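Aminoglycoside acetyltransferase meta-AAC0020 (Uncultured bacterium, PDB 5F47) probably transfers an acetyl group from acetyl-coenzyme A to an amino group of aminoglycoside antibiotics, as a resistance enzyme of the GNAT fold. Local coordinates at residues Y58-L72 and I103-Y115. Residues are numbered along the deposited sequence; the frame is centred on the assembly and turned at random.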
ATOM      1  N   TYR B  58      -9.446  -5.049   5.833  1.00 14.18           N
ATOM      2  CA  TYR B  58     -10.757  -4.657   6.353  1.00 15.43           C
ATOM      3  C   TYR B  58     -11.560  -3.901   5.307  1.00 15.11           C
ATOM      4  O   TYR B  58     -11.066  -2.966   4.681  1.00 13.84           O
ATOM      5  CB  TYR B  58     -10.619  -3.795   7.608  1.00 16.71           C
ATOM      6  CG  TYR B  58     -10.119  -4.526   8.816  1.00 17.97           C
ATOM      7  CD1 TYR B  58     -10.982  -5.300   9.581  1.00 21.30           C
ATOM      8  CD2 TYR B  58      -8.798  -4.426   9.214  1.00 19.58           C
ATOM      9  CE1 TYR B  58     -10.538  -5.966  10.712  1.00 24.93           C
ATOM     10  CE2 TYR B  58      -8.347  -5.084  10.344  1.00 23.45           C
ATOM     11  CZ  TYR B  58      -9.220  -5.854  11.081  1.00 26.09           C
ATOM     12  OH  TYR B  58      -8.779  -6.504  12.209  1.00 29.68           O
ATOM     13  N   VAL B  59     -12.828  -4.286   5.189  1.00 15.80           N
ATOM     14  CA  VAL B  59     -13.748  -3.734   4.208  1.00 15.40           C
ATOM     15  C   VAL B  59     -14.885  -3.028   4.934  1.00 16.98           C
ATOM     16  O   VAL B  59     -15.475  -3.584   5.865  1.00 17.55           O
ATOM     17  CB  VAL B  59     -14.339  -4.833   3.306  1.00 14.49           C
ATOM     18  CG1 VAL B  59     -15.229  -4.229   2.238  1.00 15.88           C
ATOM     19  CG2 VAL B  59     -13.231  -5.657   2.657  1.00 14.17           C
ATOM     20  N   PHE B  60     -15.181  -1.796   4.533  1.00 15.20           N
ATOM     21  CA  PHE B  60     -16.320  -1.085   5.102  1.00 17.12           C
ATOM     22  C   PHE B  60     -17.333  -0.845   4.002  1.00 17.35           C
ATOM     23  O   PHE B  60     -16.959  -0.446   2.901  1.00 18.77           O
ATOM     24  CB  PHE B  60     -15.886   0.239   5.726  1.00 18.93           C
ATOM     25  CG  PHE B  60     -14.991   0.080   6.923  1.00 19.57           C
ATOM     26  CD1 PHE B  60     -13.645  -0.203   6.755  1.00 20.67           C
ATOM     27  CD2 PHE B  60     -15.497   0.192   8.203  1.00 22.85           C
ATOM     28  CE1 PHE B  60     -12.816  -0.362   7.851  1.00 22.31           C
ATOM     29  CE2 PHE B  60     -14.665   0.041   9.304  1.00 23.70           C
ATOM     30  CZ  PHE B  60     -13.324  -0.255   9.111  1.00 22.52           C
ATOM     31  N   VAL B  61     -18.606  -1.078   4.291  1.00 19.16           N
ATOM     32  CA  VAL B  61     -19.643  -0.869   3.288  1.00 18.89           C
ATOM     33  C   VAL B  61     -20.765   0.040   3.757  1.00 18.79           C
ATOM     34  O   VAL B  61     -21.009   0.216   4.954  1.00 19.70           O
ATOM     35  CB  VAL B  61     -20.258  -2.209   2.820  1.00 19.98           C
ATOM     36  CG1 VAL B  61     -19.171  -3.103   2.220  1.00 18.95           C
ATOM     37  CG2 VAL B  61     -20.988  -2.932   3.948  1.00 21.09           C
ATOM     38  N   ALA B  62     -21.447   0.624   2.780  1.00 19.49           N
ATOM     39  CA  ALA B  62     -22.637   1.422   3.041  1.00 19.62           C
ATOM     40  C   ALA B  62     -23.833   0.692   2.476  1.00 21.29           C
ATOM     41  O   ALA B  62     -23.796   0.215   1.341  1.00 21.92           O
ATOM     42  CB  ALA B  62     -22.510   2.795   2.429  1.00 21.10           C
ATOM     43  N   LEU B  63     -24.901   0.611   3.266  1.00 22.78           N
ATOM     44  CA  LEU B  63     -26.063  -0.179   2.900  1.00 26.26           C
ATOM     45  C   LEU B  63     -27.321   0.654   2.956  1.00 27.60           C
ATOM     46  O   LEU B  63     -27.526   1.409   3.906  1.00 27.11           O
ATOM     47  CB  LEU B  63     -26.217  -1.368   3.838  1.00 29.08           C
ATOM     48  CG  LEU B  63     -25.188  -2.486   3.731  1.00 29.31           C
ATOM     49  CD1 LEU B  63     -24.859  -3.007   5.114  1.00 30.36           C
ATOM     50  CD2 LEU B  63     -25.745  -3.597   2.865  1.00 31.65           C
ATOM     51  N   LEU B  64     -28.146   0.532   1.924  1.00 27.28           N
ATOM     52  CA  LEU B  64     -29.526   0.981   1.987  1.00 33.98           C
ATOM     53  C   LEU B  64     -30.364  -0.283   1.937  1.00 39.42           C
ATOM     54  O   LEU B  64     -30.353  -1.002   0.934  1.00 36.74           O
ATOM     55  CB  LEU B  64     -29.859   1.936   0.850  1.00 33.36           C
ATOM     56  CG  LEU B  64     -29.147   3.280   0.995  1.00 31.44           C
ATOM     57  CD1 LEU B  64     -29.433   4.160  -0.199  1.00 32.27           C
ATOM     58  CD2 LEU B  64     -29.612   3.973   2.274  1.00 32.53           C
ATOM     59  N   GLU B  65     -31.068  -0.541   3.039  1.00 46.79           N
ATOM     60  CA  GLU B  65     -31.584  -1.865   3.368  1.00 57.05           C
ATOM     61  C   GLU B  65     -30.436  -2.869   3.372  1.00 58.08           C
ATOM     62  O   GLU B  65     -29.511  -2.762   4.184  1.00 56.61           O
ATOM     63  CB  GLU B  65     -32.687  -2.278   2.401  1.00 64.70           C
ATOM     64  CG  GLU B  65     -33.932  -1.440   2.558  1.00 72.10           C
ATOM     65  CD  GLU B  65     -35.015  -1.829   1.586  1.00 78.70           C
ATOM     66  OE1 GLU B  65     -35.446  -3.002   1.601  1.00 81.94           O
ATOM     67  OE2 GLU B  65     -35.437  -0.952   0.807  1.00 80.13           O
ATOM     68  N   ASN B  66     -30.486  -3.841   2.474  1.00 60.65           N
ATOM     69  CA  ASN B  66     -29.385  -4.780   2.354  1.00 61.28           C
ATOM     70  C   ASN B  66     -28.746  -4.679   0.978  1.00 54.46           C
ATOM     71  O   ASN B  66     -28.167  -5.642   0.478  1.00 56.12           O
ATOM     72  CB  ASN B  66     -29.855  -6.210   2.631  1.00 70.56           C
ATOM     73  CG  ASN B  66     -28.847  -7.008   3.440  1.00 75.56           C
ATOM     74  OD1 ASN B  66     -28.395  -8.072   3.015  1.00 78.97           O
ATOM     75  ND2 ASN B  66     -28.482  -6.490   4.609  1.00 76.49           N
ATOM     76  N   LYS B  67     -28.858  -3.503   0.369  1.00 47.99           N
ATOM     77  CA  LYS B  67     -28.171  -3.236  -0.885  1.00 42.17           C
ATOM     78  C   LYS B  67     -26.914  -2.410  -0.646  1.00 33.81           C
ATOM     79  O   LYS B  67     -26.964  -1.352  -0.022  1.00 30.77           O
ATOM     80  CB  LYS B  67     -29.077  -2.510  -1.874  1.00 46.84           C
ATOM     81  CG  LYS B  67     -28.430  -2.316  -3.241  1.00 50.60           C
ATOM     82  CD  LYS B  67     -29.156  -1.276  -4.079  1.00 55.93           C
ATOM     83  CE  LYS B  67     -28.629  -1.264  -5.508  1.00 60.42           C
ATOM     84  NZ  LYS B  67     -28.942   0.010  -6.217  1.00 63.81           N
ATOM     85  N   ILE B  68     -25.790  -2.904  -1.151  1.00 30.85           N
ATOM     86  CA  ILE B  68     -24.526  -2.192  -1.066  1.00 28.02           C
ATOM     87  C   ILE B  68     -24.547  -0.996  -2.011  1.00 26.62           C
ATOM     88  O   ILE B  68     -24.744  -1.160  -3.220  1.00 29.17           O
ATOM     89  CB  ILE B  68     -23.349  -3.118  -1.425  1.00 29.34           C
ATOM     90  CG1 ILE B  68     -23.242  -4.268  -0.422  1.00 31.13           C
ATOM     91  CG2 ILE B  68     -22.053  -2.329  -1.516  1.00 28.04           C
ATOM     92  CD1 ILE B  68     -22.820  -3.828   0.942  1.00 30.73           C
ATOM     93  N   VAL B  69     -24.363   0.204  -1.474  1.00 24.35           N
ATOM     94  CA  VAL B  69     -24.391   1.396  -2.310  1.00 23.41           C
ATOM     95  C   VAL B  69     -23.059   2.145  -2.251  1.00 21.07           C
ATOM     96  O   VAL B  69     -22.883   3.198  -2.871  1.00 21.83           O
ATOM     97  CB  VAL B  69     -25.540   2.333  -1.907  1.00 23.77           C
ATOM     98  CG1 VAL B  69     -26.890   1.652  -2.185  1.00 25.82           C
ATOM     99  CG2 VAL B  69     -25.411   2.749  -0.446  1.00 23.12           C
ATOM    100  N   GLY B  70     -22.112   1.584  -1.515  1.00 19.83           N
ATOM    101  CA  GLY B  70     -20.787   2.165  -1.445  1.00 18.35           C
ATOM    102  C   GLY B  70     -19.883   1.332  -0.566  1.00 17.90           C
ATOM    103  O   GLY B  70     -20.353   0.477   0.177  1.00 19.04           O
ATOM    104  N   GLY B  71     -18.578   1.542  -0.670  1.00 16.41           N
ATOM    105  CA  GLY B  71     -17.687   0.893   0.263  1.00 16.14           C
ATOM    106  C   GLY B  71     -16.240   1.221   0.011  1.00 14.15           C
ATOM    107  O   GLY B  71     -15.919   1.885  -0.980  1.00 15.42           O
ATOM    108  N   LEU B  72     -15.377   0.749   0.901  1.00 13.38           N
ATOM    109  CA  LEU B  72     -13.948   0.929   0.715  1.00 15.88           C
ATOM    110  C   LEU B  72     -13.217  -0.284   1.250  1.00 15.78           C
ATOM    111  O   LEU B  72     -13.728  -1.030   2.077  1.00 15.76           O
ATOM    112  CB  LEU B  72     -13.449   2.229   1.370  1.00 18.42           C
ATOM    113  CG  LEU B  72     -13.360   2.414   2.884  1.00 15.85           C
ATOM    114  CD1 LEU B  72     -12.202   1.631   3.509  1.00 15.91           C
ATOM    115  CD2 LEU B  72     -13.204   3.911   3.190  1.00 16.63           C
ATOM    116  N   ILE B 103     -22.350   9.672   1.727  1.00 21.89           N
ATOM    117  CA  ILE B 103     -21.994   8.277   1.940  1.00 20.66           C
ATOM    118  C   ILE B 103     -20.479   8.079   2.034  1.00 19.69           C
ATOM    119  O   ILE B 103     -20.001   7.449   2.965  1.00 18.24           O
ATOM    120  CB  ILE B 103     -22.603   7.396   0.836  1.00 21.32           C
ATOM    121  CG1 ILE B 103     -24.136   7.437   0.972  1.00 23.47           C
ATOM    122  CG2 ILE B 103     -22.047   5.977   0.918  1.00 22.77           C
ATOM    123  CD1 ILE B 103     -24.899   6.787  -0.176  1.00 24.72           C
ATOM    124  N   GLY B 104     -19.722   8.634   1.088  1.00 18.01           N
ATOM    125  CA  GLY B 104     -18.269   8.583   1.145  1.00 16.82           C
ATOM    126  C   GLY B 104     -17.691   9.121   2.436  1.00 16.52           C
ATOM    127  O   GLY B 104     -16.812   8.523   3.054  1.00 16.42           O
ATOM    128  N   LYS B 105     -18.195  10.278   2.854  1.00 17.75           N
ATOM    129  CA  LYS B 105     -17.716  10.884   4.093  1.00 17.93           C
ATOM    130  C   LYS B 105     -17.957   9.989   5.303  1.00 19.67           C
ATOM    131  O   LYS B 105     -17.104   9.892   6.175  1.00 19.19           O
ATOM    132  CB  LYS B 105     -18.378  12.234   4.314  1.00 22.36           C
ATOM    133  CG  LYS B 105     -17.856  13.327   3.401  1.00 24.67           C
ATOM    134  CD  LYS B 105     -18.563  14.636   3.693  1.00 28.08           C
ATOM    135  CE  LYS B 105     -18.086  15.739   2.758  1.00 31.82           C
ATOM    136  NZ  LYS B 105     -18.868  16.990   2.951  1.00 36.13           N
ATOM    137  N   LYS B 106     -19.119   9.344   5.362  1.00 18.85           N
ATOM    138  CA  LYS B 106     -19.413   8.463   6.490  1.00 18.85           C
ATOM    139  C   LYS B 106     -18.551   7.205   6.459  1.00 18.25           C
ATOM    140  O   LYS B 106     -18.161   6.713   7.511  1.00 17.94           O
ATOM    141  CB  LYS B 106     -20.905   8.105   6.521  1.00 19.29           C
ATOM    142  CG  LYS B 106     -21.797   9.270   6.953  1.00 21.53           C
ATOM    143  CD  LYS B 106     -23.274   8.984   6.726  1.00 24.98           C
ATOM    144  CE  LYS B 106     -24.112  10.150   7.248  1.00 28.81           C
ATOM    145  NZ  LYS B 106     -25.566  10.076   6.924  1.00 32.42           N
ATOM    146  N   LEU B 107     -18.204   6.716   5.263  1.00 16.20           N
ATOM    147  CA  LEU B 107     -17.294   5.583   5.147  1.00 14.61           C
ATOM    148  C   LEU B 107     -15.898   5.944   5.675  1.00 15.78           C
ATOM    149  O   LEU B 107     -15.292   5.174   6.425  1.00 16.22           O
ATOM    150  CB  LEU B 107     -17.203   5.113   3.678  1.00 14.24           C
ATOM    151  CG  LEU B 107     -18.407   4.302   3.187  1.00 17.60           C
ATOM    152  CD1 LEU B 107     -18.377   4.154   1.679  1.00 18.46           C
ATOM    153  CD2 LEU B 107     -18.462   2.930   3.880  1.00 18.62           C
ATOM    154  N   ILE B 108     -15.393   7.116   5.286  1.00 16.23           N
ATOM    155  CA  ILE B 108     -14.086   7.561   5.753  1.00 15.10           C
ATOM    156  C   ILE B 108     -14.084   7.782   7.266  1.00 15.01           C
ATOM    157  O   ILE B 108     -13.153   7.349   7.954  1.00 16.04           O
ATOM    158  CB  ILE B 108     -13.651   8.849   5.032  1.00 14.84           C
ATOM    159  CG1 ILE B 108     -13.321   8.540   3.566  1.00 13.42           C
ATOM    160  CG2 ILE B 108     -12.435   9.517   5.740  1.00 17.94           C
ATOM    161  CD1 ILE B 108     -12.073   7.681   3.366  1.00 16.83           C
ATOM    162  N   THR B 109     -15.129   8.418   7.783  1.00 16.80           N
ATOM    163  CA  THR B 109     -15.222   8.634   9.224  1.00 16.18           C
ATOM    164  C   THR B 109     -15.208   7.307   9.992  1.00 17.00           C
ATOM    165  O   THR B 109     -14.486   7.172  10.983  1.00 18.29           O
ATOM    166  CB  THR B 109     -16.475   9.439   9.570  1.00 18.82           C
ATOM    167  OG1 THR B 109     -16.369  10.750   8.986  1.00 20.73           O
ATOM    168  CG2 THR B 109     -16.628   9.586  11.084  1.00 20.42           C
ATOM    169  N   ALA B 110     -15.984   6.325   9.537  1.00 17.09           N
ATOM    170  CA  ALA B 110     -16.059   5.040  10.239  1.00 16.02           C
ATOM    171  C   ALA B 110     -14.726   4.305  10.188  1.00 16.19           C
ATOM    172  O   ALA B 110     -14.306   3.664  11.149  1.00 17.76           O
ATOM    173  CB  ALA B 110     -17.165   4.176   9.636  1.00 18.00           C
ATOM    174  N   THR B 111     -14.062   4.418   9.048  1.00 16.80           N
ATOM    175  CA  THR B 111     -12.794   3.754   8.843  1.00 16.58           C
ATOM    176  C   THR B 111     -11.740   4.343   9.758  1.00 16.53           C
ATOM    177  O   THR B 111     -11.037   3.610  10.459  1.00 15.86           O
ATOM    178  CB  THR B 111     -12.363   3.877   7.383  1.00 15.02           C
ATOM    179  OG1 THR B 111     -13.320   3.196   6.572  1.00 16.25           O
ATOM    180  CG2 THR B 111     -10.981   3.244   7.148  1.00 15.62           C
ATOM    181  N   ASN B 112     -11.634   5.667   9.764  1.00 15.50           N
ATOM    182  CA  ASN B 112     -10.633   6.300  10.616  1.00 17.28           C
ATOM    183  C   ASN B 112     -10.931   6.111  12.098  1.00 17.31           C
ATOM    184  O   ASN B 112     -10.006   5.986  12.901  1.00 17.50           O
ATOM    185  CB  ASN B 112     -10.491   7.779  10.271  1.00 18.81           C
ATOM    186  CG  ASN B 112      -9.872   7.977   8.910  1.00 19.01           C
ATOM    187  OD1 ASN B 112      -9.379   7.015   8.303  1.00 20.57           O
ATOM    188  ND2 ASN B 112      -9.887   9.207   8.413  1.00 20.26           N
ATOM    189  N   GLN B 113     -12.211   6.092  12.473  1.00 17.30           N
ATOM    190  CA  GLN B 113     -12.587   5.794  13.842  1.00 20.61           C
ATOM    191  C   GLN B 113     -12.138   4.383  14.246  1.00 20.45           C
ATOM    192  O   GLN B 113     -11.623   4.170  15.344  1.00 21.59           O
ATOM    193  CB  GLN B 113     -14.098   5.929  14.011  1.00 28.80           C
ATOM    194  CG  GLN B 113     -14.614   5.578  15.405  1.00 42.10           C
ATOM    195  CD  GLN B 113     -14.119   6.523  16.487  1.00 53.89           C
ATOM    196  OE1 GLN B 113     -13.865   7.704  16.236  1.00 59.80           O
ATOM    197  NE2 GLN B 113     -13.980   6.004  17.703  1.00 64.75           N
ATOM    198  N   PHE B 114     -12.360   3.420  13.357  1.00 19.27           N
ATOM    199  CA  PHE B 114     -11.943   2.040  13.608  1.00 18.75           C
ATOM    200  C   PHE B 114     -10.431   1.917  13.860  1.00 16.47           C
ATOM    201  O   PHE B 114     -10.005   1.295  14.838  1.00 19.71           O
ATOM    202  CB  PHE B 114     -12.354   1.167  12.422  1.00 19.43           C
ATOM    203  CG  PHE B 114     -11.902  -0.265  12.517  1.00 18.80           C
ATOM    204  CD1 PHE B 114     -12.518  -1.140  13.403  1.00 21.58           C
ATOM    205  CD2 PHE B 114     -10.897  -0.743  11.679  1.00 18.25           C
ATOM    206  CE1 PHE B 114     -12.113  -2.469  13.475  1.00 21.75           C
ATOM    207  CE2 PHE B 114     -10.500  -2.069  11.743  1.00 18.52           C
ATOM    208  CZ  PHE B 114     -11.100  -2.920  12.631  1.00 20.74           C
ATOM    209  N   TYR B 115      -9.634   2.545  13.006  1.00 15.72           N
ATOM    210  CA  TYR B 115      -8.194   2.405  13.118  1.00 15.21           C
ATOM    211  C   TYR B 115      -7.666   3.252  14.274  1.00 17.24           C
ATOM    212  O   TYR B 115      -6.632   2.928  14.869  1.00 17.49           O
ATOM    213  CB  TYR B 115      -7.529   2.756  11.795  1.00 16.19           C
ATOM    214  CG  TYR B 115      -7.671   1.640  10.779  1.00 14.11           C
ATOM    215  CD1 TYR B 115      -7.152   0.386  11.040  1.00 15.07           C
ATOM    216  CD2 TYR B 115      -8.306   1.862   9.572  1.00 14.85           C
ATOM    217  CE1 TYR B 115      -7.257  -0.649  10.107  1.00 16.08           C
ATOM    218  CE2 TYR B 115      -8.417   0.833   8.618  1.00 13.76           C
ATOM    219  CZ  TYR B 115      -7.888  -0.403   8.902  1.00 15.55           C
ATOM    220  OH  TYR B 115      -7.992  -1.428   7.984  1.00 16.28           O
TER
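Leu-107 and Phe-60 lie at the heart of the packing between helix 103-115 and the beta hairpin 58-72, in the central sheet of the GNAT fold. Apolar contacts dominate. Leu-107 spreads its two methyls over both strands: CD1 rests 3.5 Å from Gly-71 N, and CD2 lies against the Val-61 to Ala-62 peptide, 3.7 Å from Val-61 C. Gly-70, where a side chain would point at the helix, leaves room for Leu-107 CD1 and Ile-103 CG2; at Gly-71 one would instead run into the Phe-60 carbonyl on the neighbouring strand. Ala-62, small enough to admit a branched neighbour, meets Ile-103 CG2 through its CB at 3.6 Å. It stands opposite Val-69 and Gly-70 in a classic beta bulge, and Val-69 CG2 touches Ile-103 CD1.

Aromatic rings fill the other end. Phe-114, with CG anti to its backbone N (chi1 176°), directs its ring edge at the face of Tyr-58, placing CE2 3.7 Å above the ring centre with planes at 65°. Phe-60 in turn offers its edge to the face of Phe-114, an offset edge-to-face pair. Tyr-115 brings its OH close to Tyr-58 CD2, but that hydroxyl is hydrogen-bonded to Ser-74.

Threonine suits the buried helix face because its hydroxyl can bond to its own helix. Thr-111 CA makes a CH-pi contact with Phe-60, and OG1, 3.4 Å above that ring's plane, donates to Leu-107 O at 2.8 Å, from the carbonyl face opposite Thr-111 N.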